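PDB 1VK1: conserved hypothetical protein from Pyrococcus furiosus, which is of unknown function but probably binds nucleotide, joining a ParB-like nuclease domain to a domain related to L-serine kinase SerK. Local coordinates for residues V19-D24 against A85-L90; Q31-E36 against G70-A75; A57-T62 against E207-V212; V97-W102 against P203-V208. One frame throughout, in Å; residues are numbered along the deposited sequence.

Interaction 1: residues V19-D24 against A85-L90; sequences VFIELD and APSVIL
Ile-21 lies against Ser-87 on one face of a short antiparallel ladder that adds strand 19-22 to the edge of a mixed sheet. Its CB rests 3.8 Å from Ser-87 OG. The longer branch is anti to the carbonyl carbon (chi1 -62°), which carries CG1 past the serine, 3.8 Å from Ser-87 CB and 4.2 Å from the tip CD1 of Ile-89. Ile-21 CD1 ends near that same Ile-89 methyl, and Leu-56 of strand 54-58 and Tyr-65 of strand 65-67, further across the sheet, also touch this side chain. On the other face of the ladder, Phe-20 turns one side of its ring to Pro-86, with Phe-20 CE1 3.9 Å from Pro-86 CD. Further along, Leu-23 CD2 packs on Ala-85 CB.

The hydrogen-bonded pairs Val-19 with Ser-87 and Ile-21 with Ala-85 bracket the non-hydrogen-bonded pair Phe-20 with Pro-86, a position that asks no N-H of the proline. The carbonyl of Ala-85 is gripped twice: Ile-21 N donates to Ala-85 O at 3.0 Å, and Ser-87 OG donates to it from the opposite face of its plane, also at 3.0 Å. The serine hydroxyl thus spends its proton within its own strand, and a buried polar group can sit beneath the isoleucine without needing a partner from strand 19-22.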
loop_
_atom_site.group_PDB
_atom_site.type_symbol
_atom_site.label_atom_id
_atom_site.label_comp_id
_atom_site.label_asym_id
_atom_site.label_seq_id
_atom_site.Cartn_x
_atom_site.Cartn_y
_atom_site.Cartn_z
ATOM N N VAL A 19 2.708 1.530 22.213
ATOM C CA VAL A 19 3.450 2.642 22.745
ATOM C C VAL A 19 3.227 3.831 21.818
ATOM O O VAL A 19 3.132 3.661 20.603
ATOM C CB VAL A 19 4.993 2.353 22.798
ATOM C CG1 VAL A 19 5.813 3.621 22.958
ATOM C CG2 VAL A 19 5.326 1.433 23.909
ATOM N N PHE A 20 3.138 5.033 22.375
ATOM C CA PHE A 20 3.051 6.215 21.543
ATOM C C PHE A 20 4.423 6.505 20.983
ATOM O O PHE A 20 5.417 6.449 21.729
ATOM C CB PHE A 20 2.499 7.402 22.318
ATOM C CG PHE A 20 1.040 7.289 22.615
ATOM C CD1 PHE A 20 0.098 7.757 21.721
ATOM C CD2 PHE A 20 0.609 6.642 23.740
ATOM C CE1 PHE A 20 -1.255 7.638 21.998
ATOM C CE2 PHE A 20 -0.749 6.510 24.014
ATOM C CZ PHE A 20 -1.675 7.025 23.150
ATOM N N ILE A 21 4.482 6.783 19.682
ATOM C CA ILE A 21 5.718 7.153 18.984
ATOM C C ILE A 21 5.469 8.451 18.260
ATOM O O ILE A 21 4.415 8.641 17.661
ATOM C CB ILE A 21 6.151 6.029 17.994
ATOM C CG1 ILE A 21 6.443 4.719 18.749
ATOM C CG2 ILE A 21 7.346 6.466 17.154
ATOM C CD1 ILE A 21 7.630 4.737 19.652
ATOM N N GLU A 22 6.452 9.342 18.291
ATOM C CA GLU A 22 6.341 10.588 17.585
ATOM C C GLU A 22 6.348 10.370 16.064
ATOM O O GLU A 22 7.174 9.617 15.513
ATOM C CB GLU A 22 7.433 11.546 18.054
ATOM C CG GLU A 22 7.147 12.035 19.466
ATOM C CD GLU A 22 8.320 12.729 20.107
ATOM O OE1 GLU A 22 9.146 12.061 20.741
ATOM O OE2 GLU A 22 8.415 13.931 19.981
ATOM N N LEU A 23 5.401 11.023 15.405
ATOM C CA LEU A 23 5.208 10.847 13.971
ATOM C C LEU A 23 6.461 11.211 13.167
ATOM O O LEU A 23 6.721 10.616 12.112
ATOM C CB LEU A 23 4.040 11.693 13.498
ATOM C CG LEU A 23 2.684 11.304 14.071
ATOM C CD1 LEU A 23 1.664 12.411 13.833
ATOM C CD2 LEU A 23 2.173 10.007 13.475
ATOM N N ASP A 24 7.243 12.174 13.660
ATOM C CA ASP A 24 8.420 12.639 12.952
ATOM C C ASP A 24 9.586 11.639 12.995
ATOM O O ASP A 24 10.608 11.882 12.384
ATOM C CB ASP A 24 8.844 14.068 13.440
ATOM C CG ASP A 24 9.294 14.123 14.914
ATOM O OD1 ASP A 24 9.462 13.109 15.588
ATOM O OD2 ASP A 24 9.508 15.225 15.486
ATOM N N ALA A 85 1.470 8.753 17.518
ATOM C CA ALA A 85 0.462 7.745 17.261
ATOM C C ALA A 85 0.787 6.484 18.044
ATOM O O ALA A 85 1.951 6.105 18.178
ATOM C CB ALA A 85 0.362 7.408 15.781
ATOM N N PRO A 86 -0.244 5.787 18.534
ATOM C CA PRO A 86 -0.039 4.483 19.157
ATOM C C PRO A 86 0.477 3.464 18.147
ATOM O O PRO A 86 -0.045 3.382 17.037
ATOM C CB PRO A 86 -1.431 4.088 19.627
ATOM C CG PRO A 86 -2.369 4.839 18.802
ATOM C CD PRO A 86 -1.677 6.138 18.445
ATOM N N SER A 87 1.488 2.718 18.560
ATOM C CA SER A 87 2.272 1.887 17.688
ATOM C C SER A 87 2.643 0.557 18.343
ATOM O O SER A 87 2.843 0.467 19.547
ATOM C CB SER A 87 3.559 2.625 17.300
ATOM O OG SER A 87 3.310 3.876 16.676
ATOM N N VAL A 88 2.778 -0.455 17.503
ATOM C CA VAL A 88 3.329 -1.741 17.896
ATOM C C VAL A 88 4.682 -1.830 17.223
ATOM O O VAL A 88 4.775 -1.655 16.013
ATOM C CB VAL A 88 2.405 -2.902 17.465
ATOM C CG1 VAL A 88 3.070 -4.277 17.730
ATOM C CG2 VAL A 88 1.076 -2.808 18.180
ATOM N N ILE A 89 5.720 -2.107 18.001
ATOM C CA ILE A 89 7.084 -2.194 17.510
ATOM C C ILE A 89 7.440 -3.674 17.270
ATOM O O ILE A 89 7.360 -4.484 18.186
ATOM C CB ILE A 89 8.064 -1.585 18.533
ATOM C CG1 ILE A 89 7.585 -0.216 19.034
ATOM C CG2 ILE A 89 9.483 -1.533 17.960
ATOM C CD1 ILE A 89 7.412 0.751 18.013
ATOM N N LEU A 90 7.798 -3.998 16.040
ATOM C CA LEU A 90 8.092 -5.339 15.569
ATOM C C LEU A 90 9.592 -5.501 15.346
ATOM O O LEU A 90 10.306 -4.521 15.089
ATOM C CB LEU A 90 7.420 -5.534 14.188
ATOM C CG LEU A 90 5.938 -5.301 14.044
ATOM C CD1 LEU A 90 5.523 -5.408 12.584
ATOM C CD2 LEU A 90 5.163 -6.288 14.867
#

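Interaction 2: residues Q31-E36 against G70-A75. With PO4 (phosphate ion), chain B.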
loop_
_atom_site.group_PDB
_atom_site.type_symbol
_atom_site.label_atom_id
_atom_site.label_comp_id
_atom_site.label_asym_id
_atom_site.label_seq_id
_atom_site.Cartn_x
_atom_site.Cartn_y
_atom_site.Cartn_z
ATOM N N GLN A 31 4.289 5.273 -1.332
ATOM C CA GLN A 31 3.473 6.440 -1.598
ATOM C C GLN A 31 2.017 6.191 -1.188
ATOM O O GLN A 31 1.632 5.071 -0.866
ATOM C CB GLN A 31 3.564 6.770 -3.085
ATOM C CG GLN A 31 4.944 7.267 -3.532
ATOM C CD GLN A 31 5.013 7.498 -5.009
ATOM O OE1 GLN A 31 4.443 6.731 -5.796
ATOM N NE2 GLN A 31 5.731 8.546 -5.408
ATOM N N LEU A 32 1.221 7.252 -1.244
ATOM C CA LEU A 32 -0.168 7.228 -0.801
ATOM C C LEU A 32 -1.160 7.170 -1.947
ATOM O O LEU A 32 -0.863 7.599 -3.061
ATOM C CB LEU A 32 -0.467 8.458 0.037
ATOM C CG LEU A 32 0.484 8.734 1.173
ATOM C CD1 LEU A 32 0.058 10.036 1.854
ATOM C CD2 LEU A 32 0.545 7.585 2.168
ATOM N N VAL A 33 -2.353 6.671 -1.626
ATOM C CA VAL A 33 -3.552 6.752 -2.485
ATOM C C VAL A 33 -4.414 7.894 -1.940
ATOM O O VAL A 33 -4.768 7.903 -0.747
ATOM C CB VAL A 33 -4.348 5.453 -2.442
ATOM C CG1 VAL A 33 -5.569 5.544 -3.347
ATOM C CG2 VAL A 33 -3.467 4.270 -2.823
ATOM N N GLN A 34 -4.720 8.889 -2.770
ATOM C CA GLN A 34 -5.434 10.067 -2.279
ATOM C C GLN A 34 -6.751 9.703 -1.579
ATOM O O GLN A 34 -7.058 10.240 -0.509
ATOM C CB GLN A 34 -5.687 11.075 -3.411
ATOM C CG GLN A 34 -6.355 12.356 -2.930
ATOM C CD GLN A 34 -6.475 13.426 -3.999
ATOM O OE1 GLN A 34 -5.802 13.371 -5.025
ATOM N NE2 GLN A 34 -7.320 14.416 -3.743
ATOM N N ARG A 35 -7.513 8.785 -2.152
ATOM C CA ARG A 35 -8.786 8.421 -1.563
ATOM C C ARG A 35 -8.608 7.819 -0.181
ATOM O O ARG A 35 -9.386 8.088 0.729
ATOM C CB ARG A 35 -9.534 7.455 -2.471
ATOM C CG ARG A 35 -10.925 7.080 -1.970
ATOM C CD ARG A 35 -11.721 6.285 -2.983
ATOM N NE ARG A 35 -11.856 6.957 -4.271
ATOM C CZ ARG A 35 -12.646 7.986 -4.518
ATOM N NH1 ARG A 35 -13.429 8.500 -3.570
ATOM N NH2 ARG A 35 -12.687 8.509 -5.731
ATOM N N GLU A 36 -7.586 6.988 -0.014
ATOM C CA GLU A 36 -7.332 6.362 1.284
ATOM C C GLU A 36 -6.891 7.383 2.347
ATOM O O GLU A 36 -7.268 7.279 3.513
ATOM C CB GLU A 36 -6.310 5.228 1.136
ATOM C CG GLU A 36 -6.923 3.908 0.678
ATOM C CD GLU A 36 -7.777 3.284 1.753
ATOM O OE1 GLU A 36 -7.290 3.147 2.899
ATOM O OE2 GLU A 36 -8.933 2.933 1.461
ATOM N N GLY A 70 0.566 1.421 8.047
ATOM C CA GLY A 70 -0.065 2.652 8.517
ATOM C C GLY A 70 0.376 3.932 7.835
ATOM O O GLY A 70 0.276 5.002 8.424
ATOM N N HIS A 71 0.799 3.873 6.579
ATOM C CA HIS A 71 1.204 5.076 5.862
ATOM C C HIS A 71 0.116 6.133 5.804
ATOM O O HIS A 71 0.385 7.311 6.006
ATOM C CB HIS A 71 1.659 4.752 4.427
ATOM C CG HIS A 71 2.931 3.977 4.358
ATOM N ND1 HIS A 71 2.984 2.603 4.499
ATOM C CD2 HIS A 71 4.211 4.387 4.184
ATOM C CE1 HIS A 71 4.252 2.221 4.402
ATOM N NE2 HIS A 71 5.013 3.280 4.232
ATOM N N HIS A 72 -1.115 5.729 5.516
ATOM C CA HIS A 72 -2.198 6.689 5.390
ATOM C C HIS A 72 -2.587 7.272 6.731
ATOM O O HIS A 72 -2.923 8.468 6.811
ATOM C CB HIS A 72 -3.384 6.088 4.633
ATOM C CG HIS A 72 -3.055 5.753 3.216
ATOM N ND1 HIS A 72 -2.466 4.565 2.849
ATOM C CD2 HIS A 72 -3.182 6.479 2.087
ATOM C CE1 HIS A 72 -2.276 4.580 1.537
ATOM N NE2 HIS A 72 -2.704 5.726 1.054
ATOM N N ARG A 73 -2.526 6.459 7.783
ATOM C CA ARG A 73 -2.752 6.934 9.152
ATOM C C ARG A 73 -1.698 7.936 9.598
ATOM O O ARG A 73 -2.016 9.015 10.106
ATOM C CB ARG A 73 -2.807 5.736 10.114
ATOM C CG ARG A 73 -3.974 4.792 9.793
ATOM C CD ARG A 73 -4.281 3.704 10.802
ATOM N NE ARG A 73 -3.262 2.736 11.102
ATOM C CZ ARG A 73 -2.961 1.630 10.388
ATOM N NH1 ARG A 73 -3.509 1.364 9.204
ATOM N NH2 ARG A 73 -2.059 0.819 10.867
ATOM N N TRP A 74 -0.429 7.619 9.360
ATOM C CA TRP A 74 0.673 8.531 9.671
ATOM C C TRP A 74 0.549 9.837 8.906
ATOM O O TRP A 74 0.621 10.926 9.491
ATOM C CB TRP A 74 2.012 7.828 9.351
ATOM C CG TRP A 74 3.201 8.711 9.212
ATOM C CD1 TRP A 74 3.975 9.228 10.209
ATOM C CD2 TRP A 74 3.825 9.089 7.986
ATOM N NE1 TRP A 74 5.019 9.948 9.664
ATOM C CE2 TRP A 74 4.946 9.869 8.302
ATOM C CE3 TRP A 74 3.550 8.836 6.629
ATOM C CZ2 TRP A 74 5.794 10.397 7.308
ATOM C CZ3 TRP A 74 4.373 9.364 5.663
ATOM C CH2 TRP A 74 5.481 10.126 6.008
ATOM N N ALA A 75 0.329 9.747 7.604
ATOM C CA ALA A 75 0.272 10.933 6.780
ATOM C C ALA A 75 -0.962 11.773 7.117
ATOM O O ALA A 75 -0.896 13.004 7.120
ATOM C CB ALA A 75 0.284 10.556 5.295
HETATM P P PO4 B . -0.601 1.645 4.185
HETATM O O1 PO4 B . 0.064 2.092 2.759
HETATM O O2 PO4 B . -1.463 2.893 4.641
HETATM O O3 PO4 B . -1.462 0.459 3.930
HETATM O O4 PO4 B . 0.517 1.373 5.172
#
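The imidazole of His-72 is sandwiched between two aliphatic groups of the 31-36 segment. Leu-32 CD2 stands over the centre of one face, 3.9 Å from the ring centroid, and Glu-36 CB covers the opposite face, displaced toward the rim at 3.7 Å from the centroid. Two polar partners lie in the ring plane. Val-33 N donates a nearly straight bond to His-72 NE2 (2.9 Å, 167°), while His-72 ND1 donates to phosphate O2 at 2.6 Å. Ring tilt and ring rotation are therefore both fixed. Leu-32 also spreads its other branch onto the helix, where CD1 presses on Ala-75 CB at 3.5 Å, tighter than usual van der Waals contact.

The phosphate, probably from the crystallisation liquor, sits at the N terminus of helix 71-80, which begins in the sequence Gly-His-His-Arg with Gly-70 at the N-cap. Its position is consistent with a site for a nucleotide phosphate, as in relatives of the ParB and sulfiredoxin clan. Phosphate O4 takes three bonds, from Gly-70 N, His-71 N and His-71 ND1, the last at 2.8 Å in the plane of the ring; O2 accepts from His-72 N as well as from His-72 ND1. With CG beside its backbone N (chi1 -68°), His-71 can turn its ND1 to the same oxygen that its amide grips. On the far side of that ring, NE2 is held by His-29 N.

Interaction 3: residues A57-T62 against E207-V212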
loop_
_atom_site.group_PDB
_atom_site.type_symbol
_atom_site.label_atom_id
_atom_site.label_comp_id
_atom_site.label_asym_id
_atom_site.label_seq_id
_atom_site.Cartn_x
_atom_site.Cartn_y
_atom_site.Cartn_z
ATOM N N ALA A 57 9.003 -0.790 12.769
ATOM C CA ALA A 57 10.229 -1.542 13.062
ATOM C C ALA A 57 11.383 -0.570 13.106
ATOM O O ALA A 57 11.498 0.300 12.252
ATOM C CB ALA A 57 10.485 -2.597 12.012
ATOM N N LYS A 58 12.254 -0.696 14.083
ATOM C CA LYS A 58 13.378 0.224 14.168
ATOM C C LYS A 58 14.339 0.014 12.990
ATOM O O LYS A 58 14.645 -1.108 12.600
ATOM C CB LYS A 58 14.115 0.102 15.530
ATOM C CG LYS A 58 15.277 1.140 15.707
ATOM C CD LYS A 58 15.681 1.372 17.161
ATOM C CE LYS A 58 14.822 2.449 17.833
ATOM N NZ LYS A 58 15.417 2.906 19.110
ATOM N N ILE A 59 14.815 1.109 12.435
ATOM C CA ILE A 59 15.839 1.077 11.394
ATOM C C ILE A 59 17.206 0.981 12.101
ATOM O O ILE A 59 17.553 1.842 12.898
ATOM C CB ILE A 59 15.745 2.312 10.516
ATOM C CG1 ILE A 59 14.395 2.338 9.780
ATOM C CG2 ILE A 59 16.890 2.338 9.511
ATOM C CD1 ILE A 59 14.077 3.660 9.145
ATOM N N PRO A 60 17.983 -0.079 11.824
ATOM C CA PRO A 60 19.272 -0.263 12.520
ATOM C C PRO A 60 20.203 0.946 12.431
ATOM O O PRO A 60 20.280 1.603 11.389
ATOM C CB PRO A 60 19.887 -1.481 11.810
ATOM C CG PRO A 60 18.767 -2.229 11.354
ATOM C CD PRO A 60 17.721 -1.187 10.889
ATOM N N GLY A 61 20.883 1.235 13.533
ATOM C CA GLY A 61 21.806 2.354 13.601
ATOM C C GLY A 61 21.155 3.724 13.765
ATOM O O GLY A 61 21.850 4.743 13.747
ATOM N N THR A 62 19.822 3.757 13.922
ATOM C CA THR A 62 19.094 5.000 14.112
ATOM C C THR A 62 18.133 4.859 15.252
ATOM O O THR A 62 17.879 3.759 15.735
ATOM C CB THR A 62 18.283 5.371 12.857
ATOM O OG1 THR A 62 17.077 4.572 12.790
ATOM C CG2 THR A 62 19.048 5.101 11.582
ATOM N N GLU A 207 14.459 -5.948 0.681
ATOM C CA GLU A 207 14.283 -4.858 -0.270
ATOM C C GLU A 207 13.571 -3.653 0.366
ATOM O O GLU A 207 13.911 -2.528 0.081
ATOM C CB GLU A 207 13.553 -5.346 -1.511
ATOM C CG GLU A 207 14.431 -6.247 -2.383
ATOM C CD GLU A 207 13.679 -7.003 -3.462
ATOM O OE1 GLU A 207 12.460 -7.144 -3.364
ATOM O OE2 GLU A 207 14.367 -7.503 -4.393
ATOM N N VAL A 208 12.576 -3.915 1.207
ATOM C CA VAL A 208 11.864 -2.829 1.901
ATOM C C VAL A 208 12.818 -2.068 2.816
ATOM O O VAL A 208 12.883 -0.833 2.763
ATOM C CB VAL A 208 10.660 -3.372 2.726
ATOM C CG1 VAL A 208 10.038 -2.246 3.593
ATOM C CG2 VAL A 208 9.607 -3.949 1.846
ATOM N N MET A 209 13.577 -2.789 3.629
ATOM C CA MET A 209 14.482 -2.131 4.548
ATOM C C MET A 209 15.608 -1.397 3.784
ATOM O O MET A 209 15.995 -0.279 4.140
ATOM C CB MET A 209 15.043 -3.133 5.548
ATOM C CG MET A 209 15.889 -2.511 6.629
ATOM S SD MET A 209 15.040 -1.341 7.733
ATOM C CE MET A 209 14.195 -2.465 8.830
ATOM N N GLU A 210 16.112 -1.999 2.704
ATOM C CA GLU A 210 17.125 -1.316 1.886
ATOM C C GLU A 210 16.591 -0.013 1.294
ATOM O O GLU A 210 17.287 1.009 1.254
ATOM C CB GLU A 210 17.629 -2.260 0.774
ATOM C CG GLU A 210 18.603 -1.655 -0.227
ATOM N N LEU A 211 15.339 -0.026 0.852
ATOM C CA LEU A 211 14.750 1.153 0.268
ATOM C C LEU A 211 14.621 2.274 1.307
ATOM O O LEU A 211 14.984 3.428 1.044
ATOM C CB LEU A 211 13.384 0.830 -0.364
ATOM C CG LEU A 211 12.966 1.854 -1.412
ATOM C CD1 LEU A 211 13.825 1.671 -2.689
ATOM C CD2 LEU A 211 11.509 1.720 -1.743
ATOM N N VAL A 212 14.099 1.956 2.481
ATOM C CA VAL A 212 13.914 2.975 3.496
ATOM C C VAL A 212 15.265 3.495 3.970
ATOM O O VAL A 212 15.412 4.672 4.271
ATOM C CB VAL A 212 13.023 2.465 4.685
ATOM C CG1 VAL A 212 13.781 1.636 5.682
ATOM C CG2 VAL A 212 12.326 3.650 5.419
#
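Ile-59 and Val-212 meet tip to tip, Ile-59 CD1 lying 4.0 Å from Val-212 CG1 and nearly as close to the second valine methyl. Beside them Met-209 reaches out from helix 205-213 to the ring of Pro-60, with Met-209 SD 4.1 Å from Pro-60 CD. The methionine chain starts out anti to the backbone N and then bends at both chi2 (63°) and chi3 (79°); this curl swings CE round to the backbone of Lys-58, 4.0 Å from its carbonyl O.

Behind this first shell, a type II turn from Ile-59 to Thr-62 sets the direction in which Ile-59 and Pro-60 face the helix. Ile-59 O accepts twice from Thr-62, from its N at 3.1 Å and from OG1 at 2.8 Å, both on the same face of the carbonyl plane. Gly-61 supplies the positive phi of the turn. Leu-66 of the adjoining strand 65-67 touches both Met-209 and Val-212 and so continues the apolar patch, while Lys-58 directs its amine to Asp-63. No hydrogen bond crosses between the two segments: the end of strand 54-58 and the helix are joined through dispersion and the burial of methyl, thioether and proline carbons.

Interaction 4: residues V97-W102 against P203-V208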
loop_
_atom_site.group_PDB
_atom_site.type_symbol
_atom_site.label_atom_id
_atom_site.label_comp_id
_atom_site.label_asym_id
_atom_site.label_seq_id
_atom_site.Cartn_x
_atom_site.Cartn_y
_atom_site.Cartn_z
ATOM N N VAL A 97 6.983 -12.230 10.560
ATOM C CA VAL A 97 6.583 -11.054 9.772
ATOM C C VAL A 97 6.738 -11.443 8.311
ATOM O O VAL A 97 7.840 -11.772 7.867
ATOM C CB VAL A 97 7.457 -9.830 10.109
ATOM C CG1 VAL A 97 7.058 -8.629 9.256
ATOM C CG2 VAL A 97 7.339 -9.484 11.584
ATOM N N LYS A 98 5.633 -11.470 7.572
ATOM C CA LYS A 98 5.664 -11.797 6.141
ATOM C C LYS A 98 5.187 -10.618 5.319
ATOM O O LYS A 98 4.340 -9.839 5.762
ATOM C CB LYS A 98 4.770 -12.968 5.843
ATOM N N VAL A 99 5.723 -10.484 4.127
ATOM C CA VAL A 99 5.327 -9.418 3.223
ATOM C C VAL A 99 4.856 -9.980 1.892
ATOM O O VAL A 99 5.464 -10.899 1.331
ATOM C CB VAL A 99 6.447 -8.359 3.057
ATOM C CG1 VAL A 99 7.604 -8.882 2.301
ATOM C CG2 VAL A 99 5.912 -7.099 2.390
ATOM N N TYR A 100 3.739 -9.432 1.425
ATOM C CA TYR A 100 3.120 -9.740 0.151
ATOM C C TYR A 100 2.884 -8.392 -0.563
ATOM O O TYR A 100 3.493 -7.401 -0.201
ATOM C CB TYR A 100 1.817 -10.503 0.382
ATOM C CG TYR A 100 2.035 -11.799 1.155
ATOM C CD1 TYR A 100 2.617 -12.902 0.548
ATOM C CD2 TYR A 100 1.707 -11.883 2.497
ATOM C CE1 TYR A 100 2.844 -14.081 1.262
ATOM C CE2 TYR A 100 1.930 -13.048 3.220
ATOM C CZ TYR A 100 2.507 -14.138 2.591
ATOM O OH TYR A 100 2.712 -15.298 3.293
ATOM N N THR A 101 2.038 -8.367 -1.590
ATOM C CA THR A 101 1.666 -7.109 -2.213
ATOM C C THR A 101 0.158 -6.985 -2.330
ATOM O O THR A 101 -0.594 -7.884 -1.931
ATOM C CB THR A 101 2.405 -6.953 -3.580
ATOM O OG1 THR A 101 2.286 -5.603 -4.066
ATOM C CG2 THR A 101 1.836 -7.853 -4.681
ATOM N N TRP A 102 -0.280 -5.840 -2.844
ATOM C CA TRP A 102 -1.658 -5.619 -3.218
ATOM C C TRP A 102 -1.790 -5.621 -4.729
ATOM O O TRP A 102 -0.819 -5.376 -5.450
ATOM C CB TRP A 102 -2.143 -4.245 -2.711
ATOM C CG TRP A 102 -2.177 -4.083 -1.250
ATOM C CD1 TRP A 102 -1.201 -3.561 -0.456
ATOM C CD2 TRP A 102 -3.262 -4.397 -0.383
ATOM N NE1 TRP A 102 -1.599 -3.564 0.848
ATOM C CE2 TRP A 102 -2.863 -4.074 0.922
ATOM C CE3 TRP A 102 -4.536 -4.928 -0.578
ATOM C CZ2 TRP A 102 -3.696 -4.252 2.024
ATOM C CZ3 TRP A 102 -5.351 -5.109 0.514
ATOM C CH2 TRP A 102 -4.927 -4.779 1.791
ATOM N N PRO A 203 7.911 -6.997 -3.026
ATOM C CA PRO A 203 9.287 -6.876 -2.563
ATOM C C PRO A 203 9.543 -7.911 -1.463
ATOM O O PRO A 203 8.602 -8.424 -0.855
ATOM C CB PRO A 203 9.340 -5.460 -1.977
ATOM C CG PRO A 203 7.956 -5.260 -1.478
ATOM C CD PRO A 203 7.044 -5.922 -2.490
ATOM N N THR A 204 10.805 -8.201 -1.207
ATOM C CA THR A 204 11.181 -8.898 0.002
ATOM C C THR A 204 11.331 -7.898 1.160
ATOM O O THR A 204 11.476 -6.678 0.965
ATOM C CB THR A 204 12.502 -9.613 -0.163
ATOM O OG1 THR A 204 13.532 -8.630 -0.366
ATOM C CG2 THR A 204 12.511 -10.559 -1.437
ATOM N N LYS A 205 11.358 -8.415 2.375
ATOM C CA LYS A 205 11.622 -7.560 3.531
ATOM C C LYS A 205 12.970 -6.894 3.421
ATOM O O LYS A 205 13.117 -5.725 3.776
ATOM C CB LYS A 205 11.498 -8.339 4.845
ATOM C CG LYS A 205 10.067 -8.734 5.167
ATOM C CD LYS A 205 9.894 -9.252 6.597
ATOM C CE LYS A 205 10.680 -10.521 6.830
ATOM N NZ LYS A 205 10.424 -11.076 8.183
ATOM N N GLU A 206 13.977 -7.605 2.928
ATOM C CA GLU A 206 15.277 -7.006 2.738
ATOM C C GLU A 206 15.229 -5.819 1.765
ATOM O O GLU A 206 15.877 -4.799 2.004
ATOM C CB GLU A 206 16.303 -8.074 2.285
ATOM C CG GLU A 206 16.671 -9.110 3.370
ATOM C CD GLU A 206 15.611 -10.192 3.644
ATOM O OE1 GLU A 206 14.615 -10.358 2.851
ATOM O OE2 GLU A 206 15.795 -10.905 4.690
ATOM N N GLU A 207 14.459 -5.948 0.681
ATOM C CA GLU A 207 14.283 -4.858 -0.270
ATOM C C GLU A 207 13.571 -3.653 0.366
ATOM O O GLU A 207 13.911 -2.528 0.081
ATOM C CB GLU A 207 13.553 -5.346 -1.511
ATOM C CG GLU A 207 14.431 -6.247 -2.383
ATOM C CD GLU A 207 13.679 -7.003 -3.462
ATOM O OE1 GLU A 207 12.460 -7.144 -3.364
ATOM O OE2 GLU A 207 14.367 -7.503 -4.393
ATOM N N VAL A 208 12.576 -3.915 1.207
ATOM C CA VAL A 208 11.864 -2.829 1.901
ATOM C C VAL A 208 12.818 -2.068 2.816
ATOM O O VAL A 208 12.883 -0.833 2.763
ATOM C CB VAL A 208 10.660 -3.372 2.726
ATOM C CG1 VAL A 208 10.038 -2.246 3.593
ATOM C CG2 VAL A 208 9.607 -3.949 1.846
HETATM O O HOH W 1 8.070 -11.115 -0.876
#
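The flat carbonyl of Pro-203 has Val-99 on one side of its plane and a bound water on the other. Val-99 CG1 comes within 3.3 Å of Pro-203 O, and the water donates to that oxygen at 2.7 Å while making a weak bond to Val-99 O. A second carbonyl, that of Val-97, receives the amine of Lys-205: NZ donates to Val-97 O at 2.7 Å, tilted 24° from the carbonyl plane. The lysine runs past Val-99 in the opposite direction, Lys-205 CG lying 3.8 Å from Val-99 CG1, and its CD packs 3.9 Å from Val-97 CG1. Its chain then bends at chi3 (-63°), which brings the amine round to the carbonyl. Tyr-92 O is a further acceptor for NZ, and the lysine thereby ties the connection ahead of strand 98-105 to the first turn of the helix.

That first turn is held by a capping box. Glu-207 N donates to Thr-204 OG1 at 3.0 Å, and Thr-204 N returns a bond of 2.9 Å to Glu-207 OE1, meeting the carboxylate from above its plane. Strand 98-105 is the middle strand of an antiparallel sheet, between 177-179 and 224-226. Val-99 and Pro-203 both touch the sodium ligand Thr-223, and Val-99 also touches His-225, so the N terminus of helix 205-213 lies against the first residues of this strand, beside strand 224-226.

From the N terminus, strand 19-22 waits until strand 84-90 arrives to close interaction 1. Interaction 2 is nested inside that loop, joining the entries to helices 34-47 and 71-80, and the two contacts touch where Leu-23 O lies 3.1 Å from Trp-74 NE1, probably hydrogen-bonded. The 57-62 segment also leaves from within both loops, but its partner comes much later, so interaction 3 crosses interactions 1 and 2. Interaction 4 opens after both have closed and ends on the same helix as interaction 3, sharing Glu-207 and Val-208. Helix 205-213 therefore links the mixed sheet of the ParB-like region to the antiparallel sheet containing strand 98-105.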